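Local coordinates for protein drebrin (Homo sapiens, PDB 5Y1Z) that probably binds actin filaments through an N-terminal ADF-homology domain, at residues D30-D38 and H59-C70. Numbering follows the deposited sequence.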
ATOM      1  N   ASP A  30     -28.304  -7.569  -3.367  1.00 54.28           N
ATOM      2  CA  ASP A  30     -27.761  -6.372  -3.985  1.00 51.09           C
ATOM      3  C   ASP A  30     -26.899  -5.587  -3.012  1.00 48.28           C
ATOM      4  O   ASP A  30     -26.520  -4.448  -3.325  1.00 47.06           O
ATOM      5  CB  ASP A  30     -28.874  -5.472  -4.550  1.00 52.30           C
ATOM      6  CG  ASP A  30     -29.881  -5.007  -3.493  1.00 54.62           C
ATOM      7  OD1 ASP A  30     -29.773  -5.385  -2.311  1.00 53.30           O
ATOM      8  OD2 ASP A  30     -30.804  -4.251  -3.867  1.00 58.55           O
ATOM      9  N   TRP A  31     -26.558  -6.160  -1.858  1.00 43.45           N
ATOM     10  CA  TRP A  31     -25.563  -5.483  -1.046  1.00 44.05           C
ATOM     11  C   TRP A  31     -24.738  -6.499  -0.278  1.00 44.92           C
ATOM     12  O   TRP A  31     -25.203  -7.598   0.044  1.00 45.73           O
ATOM     13  CB  TRP A  31     -26.187  -4.467  -0.077  1.00 41.87           C
ATOM     14  CG  TRP A  31     -27.064  -5.057   0.995  1.00 39.32           C
ATOM     15  CD1 TRP A  31     -28.418  -5.176   0.960  1.00 41.11           C
ATOM     16  CD2 TRP A  31     -26.647  -5.581   2.261  1.00 38.85           C
ATOM     17  NE1 TRP A  31     -28.880  -5.760   2.122  1.00 42.00           N
ATOM     18  CE2 TRP A  31     -27.814  -6.017   2.940  1.00 40.27           C
ATOM     19  CE3 TRP A  31     -25.403  -5.741   2.884  1.00 39.89           C
ATOM     20  CZ2 TRP A  31     -27.779  -6.587   4.213  1.00 39.50           C
ATOM     21  CZ3 TRP A  31     -25.363  -6.313   4.155  1.00 41.86           C
ATOM     22  CH2 TRP A  31     -26.551  -6.728   4.807  1.00 41.86           C
ATOM     23  N   ALA A  32     -23.491  -6.106  -0.012  1.00 41.63           N
ATOM     24  CA  ALA A  32     -22.571  -6.843   0.836  1.00 40.14           C
ATOM     25  C   ALA A  32     -21.885  -5.842   1.765  1.00 41.04           C
ATOM     26  O   ALA A  32     -21.718  -4.670   1.427  1.00 40.97           O
ATOM     27  CB  ALA A  32     -21.565  -7.658   0.002  1.00 37.64           C
ATOM     28  N   LEU A  33     -21.568  -6.292   2.976  1.00 41.36           N
ATOM     29  CA  LEU A  33     -21.028  -5.437   4.024  1.00 38.80           C
ATOM     30  C   LEU A  33     -19.792  -6.115   4.595  1.00 39.05           C
ATOM     31  O   LEU A  33     -19.887  -7.226   5.154  1.00 41.25           O
ATOM     32  CB  LEU A  33     -22.076  -5.204   5.126  1.00 38.74           C
ATOM     33  CG  LEU A  33     -21.591  -4.413   6.325  1.00 35.19           C
ATOM     34  CD1 LEU A  33     -21.248  -2.998   5.866  1.00 31.76           C
ATOM     35  CD2 LEU A  33     -22.662  -4.427   7.404  1.00 33.35           C
ATOM     36  N   TYR A  34     -18.659  -5.418   4.528  1.00 38.32           N
ATOM     37  CA  TYR A  34     -17.369  -5.899   5.024  1.00 41.54           C
ATOM     38  C   TYR A  34     -16.833  -5.033   6.162  1.00 43.89           C
ATOM     39  O   TYR A  34     -17.231  -3.879   6.336  1.00 45.25           O
ATOM     40  CB  TYR A  34     -16.315  -5.936   3.903  1.00 41.25           C
ATOM     41  CG  TYR A  34     -16.778  -6.564   2.609  1.00 42.17           C
ATOM     42  CD1 TYR A  34     -16.644  -7.936   2.414  1.00 42.81           C
ATOM     43  CD2 TYR A  34     -17.330  -5.803   1.580  1.00 40.83           C
ATOM     44  CE1 TYR A  34     -17.042  -8.541   1.253  1.00 42.60           C
ATOM     45  CE2 TYR A  34     -17.740  -6.414   0.393  1.00 41.23           C
ATOM     46  CZ  TYR A  34     -17.586  -7.789   0.246  1.00 42.29           C
ATOM     47  OH  TYR A  34     -17.971  -8.452  -0.894  1.00 43.47           O
ATOM     48  N   THR A  35     -15.936  -5.609   6.957  1.00 43.04           N
ATOM     49  CA  THR A  35     -15.375  -4.916   8.115  1.00 44.32           C
ATOM     50  C   THR A  35     -14.053  -5.581   8.479  1.00 45.47           C
ATOM     51  O   THR A  35     -13.699  -6.637   7.945  1.00 45.42           O
ATOM     52  CB  THR A  35     -16.340  -4.909   9.309  1.00 44.25           C
ATOM     53  OG1 THR A  35     -15.825  -4.050  10.338  1.00 42.89           O
ATOM     54  CG2 THR A  35     -16.530  -6.318   9.865  1.00 41.89           C
ATOM     55  N   TYR A  36     -13.337  -4.980   9.424  1.00 44.17           N
ATOM     56  CA  TYR A  36     -12.076  -5.580   9.839  1.00 47.34           C
ATOM     57  C   TYR A  36     -12.279  -6.644  10.911  1.00 49.32           C
ATOM     58  O   TYR A  36     -13.182  -6.554  11.747  1.00 47.39           O
ATOM     59  CB  TYR A  36     -11.104  -4.511  10.349  1.00 44.94           C
ATOM     60  CG  TYR A  36     -10.798  -3.433   9.334  1.00 42.56           C
ATOM     61  CD1 TYR A  36     -11.603  -2.318   9.205  1.00 35.46           C
ATOM     62  CD2 TYR A  36      -9.694  -3.541   8.489  1.00 46.75           C
ATOM     63  CE1 TYR A  36     -11.331  -1.347   8.266  1.00 33.48           C
ATOM     64  CE2 TYR A  36      -9.413  -2.554   7.547  1.00 42.47           C
ATOM     65  CZ  TYR A  36     -10.243  -1.475   7.442  1.00 37.93           C
ATOM     66  OH  TYR A  36      -9.941  -0.513   6.512  1.00 42.02           O
ATOM     67  N   GLU A  37     -11.415  -7.657  10.877  1.00 57.13           N
ATOM     68  CA  GLU A  37     -11.353  -8.600  11.980  1.00 63.98           C
ATOM     69  C   GLU A  37     -10.648  -7.959  13.163  1.00 67.37           C
ATOM     70  O   GLU A  37      -9.761  -7.121  12.998  1.00 71.17           O
ATOM     71  CB  GLU A  37     -10.639  -9.880  11.575  1.00 75.21           C
ATOM     72  CG  GLU A  37     -11.229 -11.095  12.253  1.00 87.93           C
ATOM     73  CD  GLU A  37     -11.245 -12.314  11.360  1.00 96.66           C
ATOM     74  OE1 GLU A  37     -10.229 -12.548  10.667  1.00 99.50           O
ATOM     75  OE2 GLU A  37     -12.259 -13.052  11.380  1.00100.01           O
ATOM     76  N   ASP A  38     -11.067  -8.347  14.365  1.00 71.42           N
ATOM     77  CA  ASP A  38     -10.615  -7.669  15.573  1.00 74.84           C
ATOM     78  C   ASP A  38      -9.099  -7.723  15.691  1.00 74.26           C
ATOM     79  O   ASP A  38      -8.476  -8.762  15.454  1.00 75.41           O
ATOM     80  CB  ASP A  38     -11.257  -8.299  16.802  1.00 81.73           C
ATOM     81  CG  ASP A  38     -12.752  -8.515  16.633  1.00 86.57           C
ATOM     82  OD1 ASP A  38     -13.423  -7.733  15.900  1.00 85.30           O
ATOM     83  OD2 ASP A  38     -13.249  -9.495  17.231  1.00 90.76           O
ATOM     84  N   HIS A  59     -27.344  -2.372   9.134  1.00 36.00           N
ATOM     85  CA  HIS A  59     -26.314  -3.246   9.665  1.00 35.54           C
ATOM     86  C   HIS A  59     -25.044  -2.528  10.042  1.00 37.56           C
ATOM     87  O   HIS A  59     -24.104  -3.196  10.474  1.00 39.57           O
ATOM     88  CB  HIS A  59     -25.968  -4.367   8.663  1.00 37.12           C
ATOM     89  CG  HIS A  59     -27.124  -5.266   8.357  1.00 43.18           C
ATOM     90  ND1 HIS A  59     -28.111  -4.932   7.452  1.00 43.74           N
ATOM     91  CD2 HIS A  59     -27.466  -6.474   8.857  1.00 38.22           C
ATOM     92  CE1 HIS A  59     -29.016  -5.892   7.419  1.00 44.30           C
ATOM     93  NE2 HIS A  59     -28.647  -6.838   8.260  1.00 46.86           N
ATOM     94  N   PHE A  60     -24.993  -1.200   9.921  1.00 35.16           N
ATOM     95  CA  PHE A  60     -23.765  -0.478  10.231  1.00 35.46           C
ATOM     96  C   PHE A  60     -23.590  -0.385  11.740  1.00 35.54           C
ATOM     97  O   PHE A  60     -24.555  -0.151  12.469  1.00 38.73           O
ATOM     98  CB  PHE A  60     -23.772   0.919   9.597  1.00 34.97           C
ATOM     99  CG  PHE A  60     -23.583   0.921   8.082  1.00 35.16           C
ATOM    100  CD1 PHE A  60     -22.402   0.499   7.509  1.00 32.40           C
ATOM    101  CD2 PHE A  60     -24.604   1.356   7.236  1.00 36.94           C
ATOM    102  CE1 PHE A  60     -22.219   0.508   6.127  1.00 34.03           C
ATOM    103  CE2 PHE A  60     -24.443   1.358   5.861  1.00 34.83           C
ATOM    104  CZ  PHE A  60     -23.254   0.931   5.300  1.00 34.87           C
ATOM    105  N   GLU A  61     -22.354  -0.528  12.208  1.00 35.66           N
ATOM    106  CA  GLU A  61     -22.073  -0.563  13.640  1.00 44.29           C
ATOM    107  C   GLU A  61     -21.242   0.655  14.039  1.00 47.30           C
ATOM    108  O   GLU A  61     -20.319   1.057  13.319  1.00 47.43           O
ATOM    109  CB  GLU A  61     -21.365  -1.874  14.037  1.00 49.66           C
ATOM    110  CG  GLU A  61     -22.081  -3.131  13.515  1.00 50.90           C
ATOM    111  CD  GLU A  61     -21.441  -4.475  13.915  1.00 52.40           C
ATOM    112  OE1 GLU A  61     -20.702  -4.559  14.948  1.00 52.10           O
ATOM    113  OE2 GLU A  61     -21.702  -5.467  13.174  1.00 51.33           O
ATOM    114  N   ASN A  62     -21.589   1.247  15.190  1.00 46.04           N
ATOM    115  CA  ASN A  62     -21.036   2.534  15.584  1.00 49.37           C
ATOM    116  C   ASN A  62     -19.614   2.430  16.114  1.00 50.45           C
ATOM    117  O   ASN A  62     -18.932   3.452  16.265  1.00 48.80           O
ATOM    118  CB  ASN A  62     -21.922   3.151  16.663  1.00 53.31           C
ATOM    119  CG  ASN A  62     -23.258   3.550  16.127  1.00 58.46           C
ATOM    120  OD1 ASN A  62     -23.352   4.128  15.049  1.00 62.48           O
ATOM    121  ND2 ASN A  62     -24.316   3.242  16.873  1.00 60.95           N
ATOM    122  N   GLN A  63     -19.173   1.223  16.429  1.00 50.51           N
ATOM    123  CA  GLN A  63     -17.850   0.986  16.961  1.00 50.93           C
ATOM    124  C   GLN A  63     -16.883   0.499  15.898  1.00 48.25           C
ATOM    125  O   GLN A  63     -15.751   0.143  16.229  1.00 49.70           O
ATOM    126  CB  GLN A  63     -17.934  -0.008  18.118  1.00 57.69           C
ATOM    127  CG  GLN A  63     -18.813   0.468  19.309  1.00 71.79           C
ATOM    128  CD  GLN A  63     -20.341   0.216  19.132  1.00 81.47           C
ATOM    129  OE1 GLN A  63     -20.955   0.685  18.161  1.00 84.53           O
ATOM    130  NE2 GLN A  63     -20.953  -0.514  20.091  1.00 83.37           N
ATOM    131  N   LYS A  64     -17.306   0.442  14.638  1.00 39.88           N
ATOM    132  CA  LYS A  64     -16.508  -0.188  13.597  1.00 41.34           C
ATOM    133  C   LYS A  64     -16.376   0.685  12.357  1.00 40.38           C
ATOM    134  O   LYS A  64     -17.245   1.495  12.039  1.00 39.39           O
ATOM    135  CB  LYS A  64     -17.088  -1.560  13.196  1.00 44.19           C
ATOM    136  CG  LYS A  64     -17.030  -2.587  14.334  1.00 49.47           C
ATOM    137  CD  LYS A  64     -17.011  -4.021  13.818  1.00 56.09           C
ATOM    138  CE  LYS A  64     -15.647  -4.683  14.047  1.00 65.03           C
ATOM    139  NZ  LYS A  64     -14.522  -4.204  13.108  1.00 66.53           N
ATOM    140  N   VAL A  65     -15.250   0.512  11.679  1.00 40.30           N
ATOM    141  CA  VAL A  65     -15.067   0.926  10.295  1.00 35.68           C
ATOM    142  C   VAL A  65     -15.563  -0.200   9.400  1.00 37.84           C
ATOM    143  O   VAL A  65     -15.167  -1.355   9.570  1.00 40.35           O
ATOM    144  CB  VAL A  65     -13.588   1.241  10.024  1.00 35.62           C
ATOM    145  CG1 VAL A  65     -13.376   1.580   8.571  1.00 36.47           C
ATOM    146  CG2 VAL A  65     -13.126   2.384  10.924  1.00 34.58           C
ATOM    147  N   MET A  66     -16.465   0.112   8.475  1.00 42.49           N
ATOM    148  CA  MET A  66     -17.044  -0.906   7.600  1.00 43.08           C
ATOM    149  C   MET A  66     -17.161  -0.363   6.173  1.00 43.12           C
ATOM    150  O   MET A  66     -17.182   0.855   5.943  1.00 47.18           O
ATOM    151  CB  MET A  66     -18.411  -1.384   8.128  1.00 42.52           C
ATOM    152  CG  MET A  66     -18.414  -1.769   9.608  1.00 43.17           C
ATOM    153  SD  MET A  66     -19.940  -2.540  10.247  1.00 48.48           S
ATOM    154  CE  MET A  66     -21.081  -1.968   9.089  1.00 50.40           C
ATOM    155  N   TYR A  67     -17.248  -1.278   5.206  1.00 38.52           N
ATOM    156  CA  TYR A  67     -17.351  -0.926   3.791  1.00 38.42           C
ATOM    157  C   TYR A  67     -18.582  -1.595   3.197  1.00 42.15           C
ATOM    158  O   TYR A  67     -18.694  -2.826   3.214  1.00 47.41           O
ATOM    159  CB  TYR A  67     -16.073  -1.322   3.030  1.00 34.95           C
ATOM    160  CG  TYR A  67     -14.843  -0.679   3.620  1.00 37.22           C
ATOM    161  CD1 TYR A  67     -14.616   0.686   3.458  1.00 39.08           C
ATOM    162  CD2 TYR A  67     -13.936  -1.412   4.377  1.00 38.35           C
ATOM    163  CE1 TYR A  67     -13.519   1.306   4.013  1.00 40.63           C
ATOM    164  CE2 TYR A  67     -12.821  -0.797   4.943  1.00 39.93           C
ATOM    165  CZ  TYR A  67     -12.620   0.566   4.757  1.00 42.18           C
ATOM    166  OH  TYR A  67     -11.524   1.214   5.312  1.00 44.42           O
ATOM    167  N   GLY A  68     -19.502  -0.785   2.673  1.00 42.15           N
ATOM    168  CA  GLY A  68     -20.736  -1.309   2.114  1.00 43.50           C
ATOM    169  C   GLY A  68     -20.768  -1.259   0.603  1.00 46.31           C
ATOM    170  O   GLY A  68     -20.588  -0.202   0.006  1.00 48.89           O
ATOM    171  N   PHE A  69     -20.941  -2.391  -0.043  1.00 43.96           N
ATOM    172  CA  PHE A  69     -20.909  -2.452  -1.494  1.00 44.86           C
ATOM    173  C   PHE A  69     -22.321  -2.789  -1.931  1.00 45.47           C
ATOM    174  O   PHE A  69     -22.782  -3.925  -1.755  1.00 44.89           O
ATOM    175  CB  PHE A  69     -19.896  -3.477  -1.996  1.00 45.57           C
ATOM    176  CG  PHE A  69     -19.773  -3.527  -3.494  1.00 49.40           C
ATOM    177  CD1 PHE A  69     -18.960  -2.638  -4.170  1.00 50.93           C
ATOM    178  CD2 PHE A  69     -20.477  -4.472  -4.237  1.00 50.16           C
ATOM    179  CE1 PHE A  69     -18.841  -2.709  -5.570  1.00 52.39           C
ATOM    180  CE2 PHE A  69     -20.364  -4.534  -5.620  1.00 49.79           C
ATOM    181  CZ  PHE A  69     -19.555  -3.655  -6.284  1.00 50.09           C
ATOM    182  N   CYS A  70     -23.000  -1.798  -2.490  1.00 44.76           N
ATOM    183  CA  CYS A  70     -24.396  -1.932  -2.849  1.00 46.99           C
ATOM    184  C   CYS A  70     -24.602  -1.634  -4.332  1.00 50.44           C
ATOM    185  O   CYS A  70     -24.120  -0.618  -4.852  1.00 53.04           O
ATOM    186  CB  CYS A  70     -25.235  -1.008  -1.980  1.00 50.77           C
ATOM    187  SG  CYS A  70     -26.998  -1.164  -2.261  1.00 61.47           S
TER
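A32 and Y34 pair with F69 and Y67 through four backbone hydrogen bonds, joining strands 31-36 and 65-70 as antiparallel neighbours, their directions 158° apart. The bonds are nearly straight: Y34 N meets Y67 O at 2.9 Å. Between these pairs L33 lies opposite G68, where a side chain would probably run into the F60 ring, which suits glycine. L33, with CG anti to its backbone N (chi1 176°), sets both methyls against M66 CE, CD2 at 3.4 Å; CD2 also meets H59 CB and CD1 the F60 ring, both from the loop before strand 65-70. M66, unbranched and flexible, bends at its last torsion to bring CE there. Beyond it, the six-membered ring of W31 meets the H59 imidazole obliquely, planes at 41°, with W31 CH2 over one imidazole face; W31 NE1 is hydrogen-bonded to E50 O. The two strands are the second and third of the five-stranded mixed sheet of the ADF-homology fold, with helix 52-56 against the W31 and L33 side and helix 12-23 against the Y34 and F69 side. On this second side, Y36 OH and Y67 OH share a 2.6 Å hydrogen bond, and Y36 OH also bonds H103 ND1, giving the buried phenols polar partners. At the far end T35 OG1 donates to V65 O (2.9 Å) and accepts from K64 NZ (3.1 Å), a double role suited to a hydroxyl. The lysine chain bends at its last two torsions, bringing NZ 3.0 Å from Y36 O as well. A methionine in place of K64 would probably leave Y36 O and T35 OG1 without the ammonium donor they share.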